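Local coordinates for protein SnoN,Epimerase SnoN (Streptomyces nogalater, PDB 5EP9) that acts as a non-heme iron, 2-oxoglutarate-dependent epimerase in the biosynthesis of nogalamycin, at residues Ala31-Glu34 with Arg35-Ala38; Trp160-Leu163 with Val164-Val168; Thr253-Ala256 with Phe257-Asp260. All blocks are in the same frame, centred on the assembly; numbering follows the deposited sequence.

Interaction 1 of 3, residues Ala31-Glu34 with Arg35-Ala38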
ATOM      1  N   ALA A  31       2.057  22.124 -12.980  1.00 75.29           N
ATOM      2  CA  ALA A  31       1.488  22.916 -11.846  1.00 70.63           C
ATOM      3  C   ALA A  31       0.647  22.097 -10.852  1.00 63.93           C
ATOM      4  O   ALA A  31       0.819  22.180  -9.637  1.00 57.84           O
ATOM      5  CB  ALA A  31       0.629  24.067 -12.368  1.00 70.81           C
ATOM      6  N   ALA A  32      -0.334  21.404 -11.405  1.00 60.39           N
ATOM      7  CA  ALA A  32      -1.242  20.526 -10.635  1.00 61.02           C
ATOM      8  C   ALA A  32      -0.506  19.326  -9.979  1.00 55.83           C
ATOM      9  O   ALA A  32      -0.825  18.921  -8.892  1.00 55.39           O
ATOM     10  CB  ALA A  32      -2.411  20.040 -11.499  1.00 60.34           C
ATOM     11  N   LEU A  33       0.503  18.828 -10.675  1.00 55.11           N
ATOM     12  CA  LEU A  33       1.383  17.795 -10.160  1.00 51.53           C
ATOM     13  C   LEU A  33       2.264  18.345  -8.959  1.00 47.31           C
ATOM     14  O   LEU A  33       2.457  17.674  -7.980  1.00 41.88           O
ATOM     15  CB  LEU A  33       2.246  17.254 -11.288  1.00 51.89           C
ATOM     16  CG  LEU A  33       2.907  15.891 -11.186  1.00 55.52           C
ATOM     17  CD1 LEU A  33       1.881  14.819 -10.829  1.00 55.80           C
ATOM     18  CD2 LEU A  33       3.630  15.490 -12.494  1.00 55.47           C
ATOM     19  N   GLU A  34       2.738  19.555  -9.078  1.00 46.52           N
ATOM     20  CA  GLU A  34       3.481  20.207  -8.002  1.00 51.57           C
ATOM     21  C   GLU A  34       2.613  20.398  -6.764  1.00 47.34           C
ATOM     22  O   GLU A  34       3.033  20.188  -5.645  1.00 44.65           O
ATOM     23  CB  GLU A  34       4.097  21.572  -8.444  1.00 58.39           C
ATOM     24  CG  GLU A  34       5.146  22.161  -7.453  1.00 68.80           C
ATOM     25  CD  GLU A  34       6.296  22.957  -8.140  1.00 76.63           C
ATOM     26  OE1 GLU A  34       6.105  24.173  -8.494  1.00 77.28           O
ATOM     27  OE2 GLU A  34       7.420  22.349  -8.308  1.00 79.50           O
ATOM     28  N   ARG A  35       1.369  20.755  -7.005  1.00 49.23           N
ATOM     29  CA  ARG A  35       0.355  20.957  -5.922  1.00 50.83           C
ATOM     30  C   ARG A  35       0.019  19.677  -5.240  1.00 43.24           C
ATOM     31  O   ARG A  35      -0.040  19.590  -4.015  1.00 41.82           O
ATOM     32  CB  ARG A  35      -0.909  21.673  -6.424  1.00 55.00           C
ATOM     33  CG  ARG A  35      -0.687  23.209  -6.508  1.00 61.02           C
ATOM     34  CD  ARG A  35      -1.958  23.999  -6.871  1.00 65.65           C
ATOM     35  NE  ARG A  35      -2.824  23.272  -7.841  1.00 68.35           N
ATOM     36  CZ  ARG A  35      -2.874  23.443  -9.170  1.00 69.51           C
ATOM     37  NH1 ARG A  35      -2.114  24.339  -9.826  1.00 68.71           N
ATOM     38  NH2 ARG A  35      -3.692  22.657  -9.865  1.00 72.94           N
ATOM     39  N   LEU A  36      -0.052  18.676  -6.045  1.00 40.48           N
ATOM     40  CA  LEU A  36      -0.308  17.324  -5.548  1.00 39.89           C
ATOM     41  C   LEU A  36       0.815  16.782  -4.666  1.00 37.61           C
ATOM     42  O   LEU A  36       0.594  16.215  -3.591  1.00 35.64           O
ATOM     43  CB  LEU A  36      -0.510  16.425  -6.743  1.00 41.72           C
ATOM     44  CG  LEU A  36      -0.993  15.060  -6.366  1.00 42.92           C
ATOM     45  CD1 LEU A  36      -2.534  15.026  -6.325  1.00 42.49           C
ATOM     46  CD2 LEU A  36      -0.487  14.126  -7.412  1.00 45.57           C
ATOM     47  N   ALA A  37       2.045  16.966  -5.144  1.00 37.40           N
ATOM     48  CA  ALA A  37       3.232  16.561  -4.393  1.00 35.92           C
ATOM     49  C   ALA A  37       3.311  17.363  -3.043  1.00 33.57           C
ATOM     50  O   ALA A  37       3.772  16.852  -2.051  1.00 30.79           O
ATOM     51  CB  ALA A  37       4.491  16.767  -5.211  1.00 37.38           C
ATOM     52  N   ALA A  38       2.997  18.622  -3.110  1.00 33.20           N
ATOM     53  CA  ALA A  38       3.087  19.488  -1.946  1.00 35.09           C
ATOM     54  C   ALA A  38       2.072  19.029  -0.870  1.00 36.12           C
ATOM     55  O   ALA A  38       2.390  18.954   0.294  1.00 38.86           O
ATOM     56  CB  ALA A  38       2.857  20.938  -2.328  1.00 36.33           C
TER

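Interaction 2 of 3, residues Trp160-Leu163 with Val164-Val168. With AKG (2-oxoglutaric acid), chain E.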
ATOM      1  N   TRP A 160      -2.866   2.651  -2.772  1.00 25.58           N
ATOM      2  CA  TRP A 160      -4.036   1.850  -2.444  1.00 26.41           C
ATOM      3  C   TRP A 160      -5.075   2.189  -3.496  1.00 27.35           C
ATOM      4  O   TRP A 160      -5.530   3.330  -3.587  1.00 27.50           O
ATOM      5  CB  TRP A 160      -4.527   2.217  -1.049  1.00 26.69           C
ATOM      6  CG  TRP A 160      -5.502   1.332  -0.311  1.00 25.44           C
ATOM      7  CD1 TRP A 160      -5.209   0.516   0.743  1.00 25.30           C
ATOM      8  CD2 TRP A 160      -6.906   1.274  -0.491  1.00 24.73           C
ATOM      9  NE1 TRP A 160      -6.348  -0.052   1.222  1.00 26.40           N
ATOM     10  CE2 TRP A 160      -7.398   0.325   0.432  1.00 25.10           C
ATOM     11  CE3 TRP A 160      -7.786   1.797  -1.470  1.00 26.65           C
ATOM     12  CZ2 TRP A 160      -8.728   0.015   0.536  1.00 26.46           C
ATOM     13  CZ3 TRP A 160      -9.169   1.467  -1.386  1.00 27.12           C
ATOM     14  CH2 TRP A 160      -9.616   0.599  -0.366  1.00 26.73           C
ATOM     15  N   VAL A 161      -5.394   1.200  -4.312  1.00 27.08           N
ATOM     16  CA  VAL A 161      -6.218   1.453  -5.528  1.00 26.41           C
ATOM     17  C   VAL A 161      -7.580   0.830  -5.306  1.00 26.29           C
ATOM     18  O   VAL A 161      -7.663  -0.409  -5.086  1.00 26.48           O
ATOM     19  CB  VAL A 161      -5.536   0.841  -6.785  1.00 27.32           C
ATOM     20  CG1 VAL A 161      -6.342   1.055  -8.020  1.00 27.38           C
ATOM     21  CG2 VAL A 161      -4.173   1.436  -6.943  1.00 28.50           C
ATOM     22  N   ALA A 162      -8.619   1.628  -5.403  1.00 24.93           N
ATOM     23  CA  ALA A 162      -9.950   1.118  -5.259  1.00 26.25           C
ATOM     24  C   ALA A 162     -10.415   0.416  -6.573  1.00 26.64           C
ATOM     25  O   ALA A 162     -10.369   1.033  -7.605  1.00 26.52           O
ATOM     26  CB  ALA A 162     -10.922   2.214  -4.960  1.00 27.65           C
ATOM     27  N   LEU A 163     -10.812  -0.855  -6.458  1.00 26.21           N
ATOM     28  CA  LEU A 163     -11.340  -1.592  -7.578  1.00 28.54           C
ATOM     29  C   LEU A 163     -12.877  -1.596  -7.625  1.00 29.72           C
ATOM     30  O   LEU A 163     -13.451  -2.030  -8.600  1.00 31.13           O
ATOM     31  CB  LEU A 163     -10.769  -3.010  -7.617  1.00 29.71           C
ATOM     32  CG  LEU A 163      -9.233  -3.076  -7.768  1.00 29.67           C
ATOM     33  CD1 LEU A 163      -8.798  -4.493  -7.704  1.00 30.66           C
ATOM     34  CD2 LEU A 163      -8.827  -2.463  -9.069  1.00 30.14           C
ATOM     35  N   VAL A 164     -13.514  -1.093  -6.560  1.00 30.10           N
ATOM     36  CA  VAL A 164     -14.926  -0.814  -6.513  1.00 31.39           C
ATOM     37  C   VAL A 164     -15.093   0.506  -5.796  1.00 30.09           C
ATOM     38  O   VAL A 164     -14.155   1.050  -5.255  1.00 29.83           O
ATOM     39  CB  VAL A 164     -15.691  -1.874  -5.687  1.00 32.64           C
ATOM     40  CG1 VAL A 164     -15.602  -3.267  -6.374  1.00 34.02           C
ATOM     41  CG2 VAL A 164     -15.163  -1.959  -4.281  1.00 31.17           C
ATOM     42  N   ASP A 165     -16.325   0.984  -5.753  1.00 29.31           N
ATOM     43  CA  ASP A 165     -16.677   2.183  -4.962  1.00 29.39           C
ATOM     44  C   ASP A 165     -16.485   1.875  -3.481  1.00 29.10           C
ATOM     45  O   ASP A 165     -16.879   0.834  -2.981  1.00 28.99           O
ATOM     46  CB  ASP A 165     -18.124   2.563  -5.273  1.00 31.26           C
ATOM     47  CG  ASP A 165     -18.261   3.443  -6.575  1.00 32.46           C
ATOM     48  OD1 ASP A 165     -17.293   3.965  -7.147  1.00 32.20           O
ATOM     49  OD2 ASP A 165     -19.404   3.637  -6.988  1.00 38.46           O
ATOM     50  N   VAL A 166     -15.768   2.756  -2.779  1.00 29.99           N
ATOM     51  CA  VAL A 166     -15.469   2.570  -1.358  1.00 29.69           C
ATOM     52  C   VAL A 166     -15.945   3.784  -0.560  1.00 29.14           C
ATOM     53  O   VAL A 166     -15.172   4.653  -0.235  1.00 28.45           O
ATOM     54  CB  VAL A 166     -13.976   2.297  -1.097  1.00 28.54           C
ATOM     55  CG1 VAL A 166     -13.793   1.898   0.335  1.00 28.88           C
ATOM     56  CG2 VAL A 166     -13.453   1.162  -1.937  1.00 30.73           C
ATOM     57  N   PRO A 167     -17.227   3.904  -0.355  1.00 29.56           N
ATOM     58  CA  PRO A 167     -17.668   4.950   0.516  1.00 30.51           C
ATOM     59  C   PRO A 167     -17.218   4.614   1.936  1.00 29.68           C
ATOM     60  O   PRO A 167     -16.812   3.495   2.206  1.00 28.94           O
ATOM     61  CB  PRO A 167     -19.226   4.907   0.369  1.00 32.29           C
ATOM     62  CG  PRO A 167     -19.520   3.471   0.013  1.00 31.87           C
ATOM     63  CD  PRO A 167     -18.321   2.999  -0.753  1.00 32.40           C
ATOM     64  N   VAL A 168     -17.475   5.540   2.825  1.00 30.19           N
ATOM     65  CA  VAL A 168     -17.148   5.392   4.231  1.00 30.53           C
ATOM     66  C   VAL A 168     -17.606   4.053   4.755  1.00 30.37           C
ATOM     67  O   VAL A 168     -16.806   3.320   5.365  1.00 31.07           O
ATOM     68  CB  VAL A 168     -17.676   6.594   5.146  1.00 30.68           C
ATOM     69  CG1 VAL A 168     -17.290   6.334   6.567  1.00 31.23           C
ATOM     70  CG2 VAL A 168     -17.031   7.889   4.695  1.00 29.43           C
TER
HETATM   71  C1  AKG E 301      -2.016  -0.085   3.994  1.00 33.71           C
HETATM   72  O1  AKG E 301      -0.880   0.245   4.424  1.00 31.00           O
HETATM   73  O2  AKG E 301      -2.296  -0.076   2.770  1.00 32.30           O
HETATM   74  C2  AKG E 301      -3.088  -0.447   4.950  1.00 36.04           C
HETATM   75  O5  AKG E 301      -2.835  -0.440   6.172  1.00 33.13           O
HETATM   76  C3  AKG E 301      -4.465  -0.834   4.362  1.00 34.63           C
HETATM   77  C4  AKG E 301      -5.601  -1.019   5.364  1.00 35.26           C
HETATM   78  C5  AKG E 301      -6.935  -1.429   4.786  1.00 34.00           C
HETATM   79  O3  AKG E 301      -7.067  -1.506   3.551  1.00 35.19           O
HETATM   80  O4  AKG E 301      -7.890  -1.734   5.564  1.00 29.84           O

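Interaction 3 of 3, residues Thr253-Ala256 with Phe257-Asp260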
ATOM      1  N   THR A 253      13.478  -6.947  10.273  1.00 46.97           N
ATOM      2  CA  THR A 253      12.736  -6.393  11.420  1.00 49.06           C
ATOM      3  C   THR A 253      12.931  -7.238  12.651  1.00 53.62           C
ATOM      4  O   THR A 253      12.735  -6.776  13.748  1.00 57.99           O
ATOM      5  CB  THR A 253      11.229  -6.398  11.198  1.00 48.71           C
ATOM      6  OG1 THR A 253      10.779  -7.765  11.035  1.00 51.46           O
ATOM      7  CG2 THR A 253      10.861  -5.650   9.954  1.00 45.59           C
ATOM      8  N   GLY A 254      13.352  -8.484  12.479  1.00 58.33           N
ATOM      9  CA  GLY A 254      13.446  -9.458  13.582  1.00 60.38           C
ATOM     10  C   GLY A 254      12.155 -10.240  13.783  1.00 61.80           C
ATOM     11  O   GLY A 254      12.088 -11.131  14.607  1.00 68.18           O
ATOM     12  N   ILE A 255      11.117  -9.871  13.058  1.00 63.21           N
ATOM     13  CA  ILE A 255       9.881 -10.650  13.014  1.00 64.05           C
ATOM     14  C   ILE A 255       9.949 -11.598  11.816  1.00 62.56           C
ATOM     15  O   ILE A 255       9.849 -11.152  10.678  1.00 60.75           O
ATOM     16  CB  ILE A 255       8.646  -9.755  12.816  1.00 66.23           C
ATOM     17  CG1 ILE A 255       8.603  -8.564  13.797  1.00 70.92           C
ATOM     18  CG2 ILE A 255       7.367 -10.580  12.903  1.00 63.98           C
ATOM     19  CD1 ILE A 255       8.698  -8.951  15.257  1.00 74.30           C
ATOM     20  N   ALA A 256      10.007 -12.885  12.091  1.00 63.45           N
ATOM     21  CA  ALA A 256      10.139 -13.949  11.061  1.00 63.08           C
ATOM     22  C   ALA A 256       9.162 -13.797   9.904  1.00 59.88           C
ATOM     23  O   ALA A 256       9.543 -13.787   8.754  1.00 56.41           O
ATOM     24  CB  ALA A 256       9.983 -15.317  11.710  1.00 65.76           C
ATOM     25  N   PHE A 257       7.905 -13.615  10.239  1.00 59.79           N
ATOM     26  CA  PHE A 257       6.828 -13.486   9.268  1.00 59.38           C
ATOM     27  C   PHE A 257       7.031 -12.313   8.279  1.00 56.70           C
ATOM     28  O   PHE A 257       6.742 -12.419   7.096  1.00 55.01           O
ATOM     29  CB  PHE A 257       5.505 -13.313  10.068  1.00 64.44           C
ATOM     30  CG  PHE A 257       4.268 -13.011   9.230  1.00 68.56           C
ATOM     31  CD1 PHE A 257       3.702 -14.033   8.385  1.00 70.53           C
ATOM     32  CD2 PHE A 257       3.640 -11.729   9.268  1.00 66.80           C
ATOM     33  CE1 PHE A 257       2.557 -13.776   7.608  1.00 70.02           C
ATOM     34  CE2 PHE A 257       2.510 -11.462   8.461  1.00 65.93           C
ATOM     35  CZ  PHE A 257       1.960 -12.491   7.650  1.00 69.98           C
ATOM     36  N   LEU A 258       7.547 -11.203   8.763  1.00 54.98           N
ATOM     37  CA  LEU A 258       7.825 -10.017   7.897  1.00 52.00           C
ATOM     38  C   LEU A 258       9.172 -10.093   7.151  1.00 50.96           C
ATOM     39  O   LEU A 258       9.360  -9.549   6.092  1.00 47.82           O
ATOM     40  CB  LEU A 258       7.835  -8.796   8.747  1.00 53.64           C
ATOM     41  CG  LEU A 258       6.474  -8.540   9.409  1.00 56.46           C
ATOM     42  CD1 LEU A 258       6.605  -7.485  10.510  1.00 59.81           C
ATOM     43  CD2 LEU A 258       5.385  -8.196   8.410  1.00 54.15           C
ATOM     44  N   ASP A 259      10.107 -10.834   7.706  1.00 50.82           N
ATOM     45  CA  ASP A 259      11.476 -10.905   7.158  1.00 50.56           C
ATOM     46  C   ASP A 259      11.632 -11.884   6.009  1.00 51.61           C
ATOM     47  O   ASP A 259      12.554 -11.772   5.249  1.00 52.03           O
ATOM     48  CB  ASP A 259      12.454 -11.187   8.294  1.00 50.53           C
ATOM     49  CG  ASP A 259      12.529 -10.015   9.276  1.00 49.33           C
ATOM     50  OD1 ASP A 259      11.943  -8.949   8.980  1.00 45.81           O
ATOM     51  OD2 ASP A 259      13.170 -10.133  10.314  1.00 50.36           O
ATOM     52  N   ASP A 260      10.720 -12.841   5.927  1.00 54.84           N
ATOM     53  CA  ASP A 260      10.791 -13.982   4.984  1.00 57.59           C
ATOM     54  C   ASP A 260      10.163 -13.558   3.685  1.00 54.25           C
ATOM     55  O   ASP A 260       8.984 -13.397   3.613  1.00 57.37           O
ATOM     56  CB  ASP A 260      10.047 -15.177   5.564  1.00 62.53           C
ATOM     57  CG  ASP A 260      10.087 -16.390   4.691  1.00 70.36           C
ATOM     58  OD1 ASP A 260      11.167 -16.742   4.168  1.00 77.40           O
ATOM     59  OD2 ASP A 260       9.024 -17.058   4.557  1.00 81.52           O
TER

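Interaction 1 of 3, residues Ala31-Glu34 with Arg35-Ala38
Arg-35 sets its CG anti to its own carbonyl carbon (chi1 -81°), and the one bend of the chain, at chi3 (-36°), brings the guanidinium back one helical turn over Ala-31 and Ala-32. The flat group meets them with one face: the CA of Ala-32 lies 3.3 Å from NH2 of Arg-35, and the carbonyl O of Ala-31 sits over the same face, both offset toward its rim. Because that oxygen lies over the face, no N-H of the guanidinium is aimed at it; it accepts instead from the backbone N-H of Arg-35, with N 3.0 Å from Ala-31 O. The alanine methyls touch the amino nitrogens, CB of Ala-32 standing 3.3 Å from NH2 of Arg-35 and CB of Ala-31 3.7 Å from NH1. Three more i to i+4 backbone bonds continue the alpha-helix, the straightest running from Ala-37 N to Leu-33 O (N-H...O 163°). On another side of the helix Leu-33 and Leu-36, spaced i to i+3, bring CD1 of Leu-33 to 4.2 Å from CD2 of Leu-36. This helix, 30-43, belongs to the 14-202 part of the fusion. On helix 104-114, Leu-33 packs against Leu-109 and Tyr-112, Leu-36 against Leu-109 and Ala-37 against Tyr-112, and the chain passes on into strand 45-48, an outermost strand of the seven-stranded antiparallel sheet.

Interaction 2 of 3, residues Trp160-Leu163 with Val164-Val168
Trp-160 works with two ends of its indole at once, meeting the methyl of Val-166 with its six-membered ring and the bound 2-oxoglutarate with its pyrrole nitrogen. The benzo end is approached near the ring plane, at its edge: CG2 of Val-166 lies 4.2 Å from CH2 of Trp-160. The same methyl is 4.1 Å from CB of Ala-162, so one valine branch packs against two residues that project from the same side of strand 157-162. This is possible because the chain leaves the strand at Leu-163 and folds back, and because Val-166 holds CG2 anti to its carbonyl carbon, directing it at the strand. Inside the turn CB of Ala-162 also comes 3.4 Å from the carbonyl O of Val-164. Leu-163 packs on Tyr-60 and Ala-64 of helix 54-70.

At the other end, NE1 of Trp-160 donates to O3 of the cosubstrate, 2.8 Å away and fairly straight (161°). With CG anti to its backbone N (chi1 -165°), the ring turns its CD1-NE1 edge toward the ligand, and O2 of the other carboxylate is met at that edge, in plane, 3.6 Å from CD1. Both segments lie in the 14-202 part of the fusion, within the cupin-type fold of the phytanoyl-CoA dioxygenase family, and the Trp-160 side chain is about 7 Å from the iron(III), which His-142, Asp-144 and His-225 bind. Thr-139, Arg-236 and Ser-240 also hydrogen-bond the ligand; His-225, Arg-236 and Ser-240 come from the 203-305 part. The indole N-H is a neutral donor, and it therefore probably orients the distal carboxylate, whereas the positive Arg-236 is likely to provide much of the charge compensation.

Interaction 3 of 3, residues Thr253-Ala256 with Phe257-Asp260
Asp-259 closes its carboxylate on the loop residues Thr-253 and Gly-254 through three donors. OD1 takes two of them from opposite faces of its plane: the backbone N of Thr-253 comes in on the syn side at 2.8 Å from OD1 of Asp-259, 27° out of plane, and OG1 of Thr-253 gives its proton to the same oxygen at 2.6 Å, from above the plane and 36° out of it. OD2 of Asp-259 uses its syn lone pair for the N of Gly-254, at 2.7 Å. Thr-253 can offer both groups to one oxygen because OG1 sits between its backbone N and carbonyl carbon (chi1 62°). That hydroxyl also accepts from the N of Ile-255, 2.9 Å from OG1 of Thr-253, which makes an ST turn leading into the N-cap residue of the short helix 256-259. Between Thr-253 and Ile-255, Gly-254 adopts a backbone in which a side chain would press on the carbonyl O of Thr-253. Without the carboxylate, as with an alanine here in place of Asp-259, both loop N-H groups and the threonine hydroxyl would probably lack their acceptor, leaving the turn free to shift against the helix.

The helix backbone positions Asp-259: its N donates to Ile-255 O at 3.0 Å, nearly along the C=O axis, and weakly to Ala-256 O. Beside this bond, CD1 of Leu-258 packs 3.8 Å from CB of Ile-255, the two side chains pointing the same way. Both segments lie in the 203-305 part of the fusion. Further out, Tyr-250 hydrogen-bonds the carbonyl of Asp-259 through its hydroxyl, and Pro-252 touches the aspartate side chain; Pro-149 and Ala-147, which touch Asp-259 and Leu-258, belong to the 14-202 part.

Interaction 2 is the buried contact of the three, whereas interactions 1 and 3 lie at the surface, on opposite sides of the chain's centre with centres about 36 Å apart. No element is shared: interaction 1 occupies helix 30-43, interaction 2 the end of strand 157-162 and the loop after it, and interaction 3 the loop and short helix near residue 256. Their chemistry follows their place. The helix is held by regular backbone bonds with an arginine laid over its surface, the loop after the strand packs back on it through apolar methyls, beside a cosubstrate site, and the loop of interaction 3 is held by a charged carboxylate gathering donors. Interaction 2 directly touches 2-oxoglutarate.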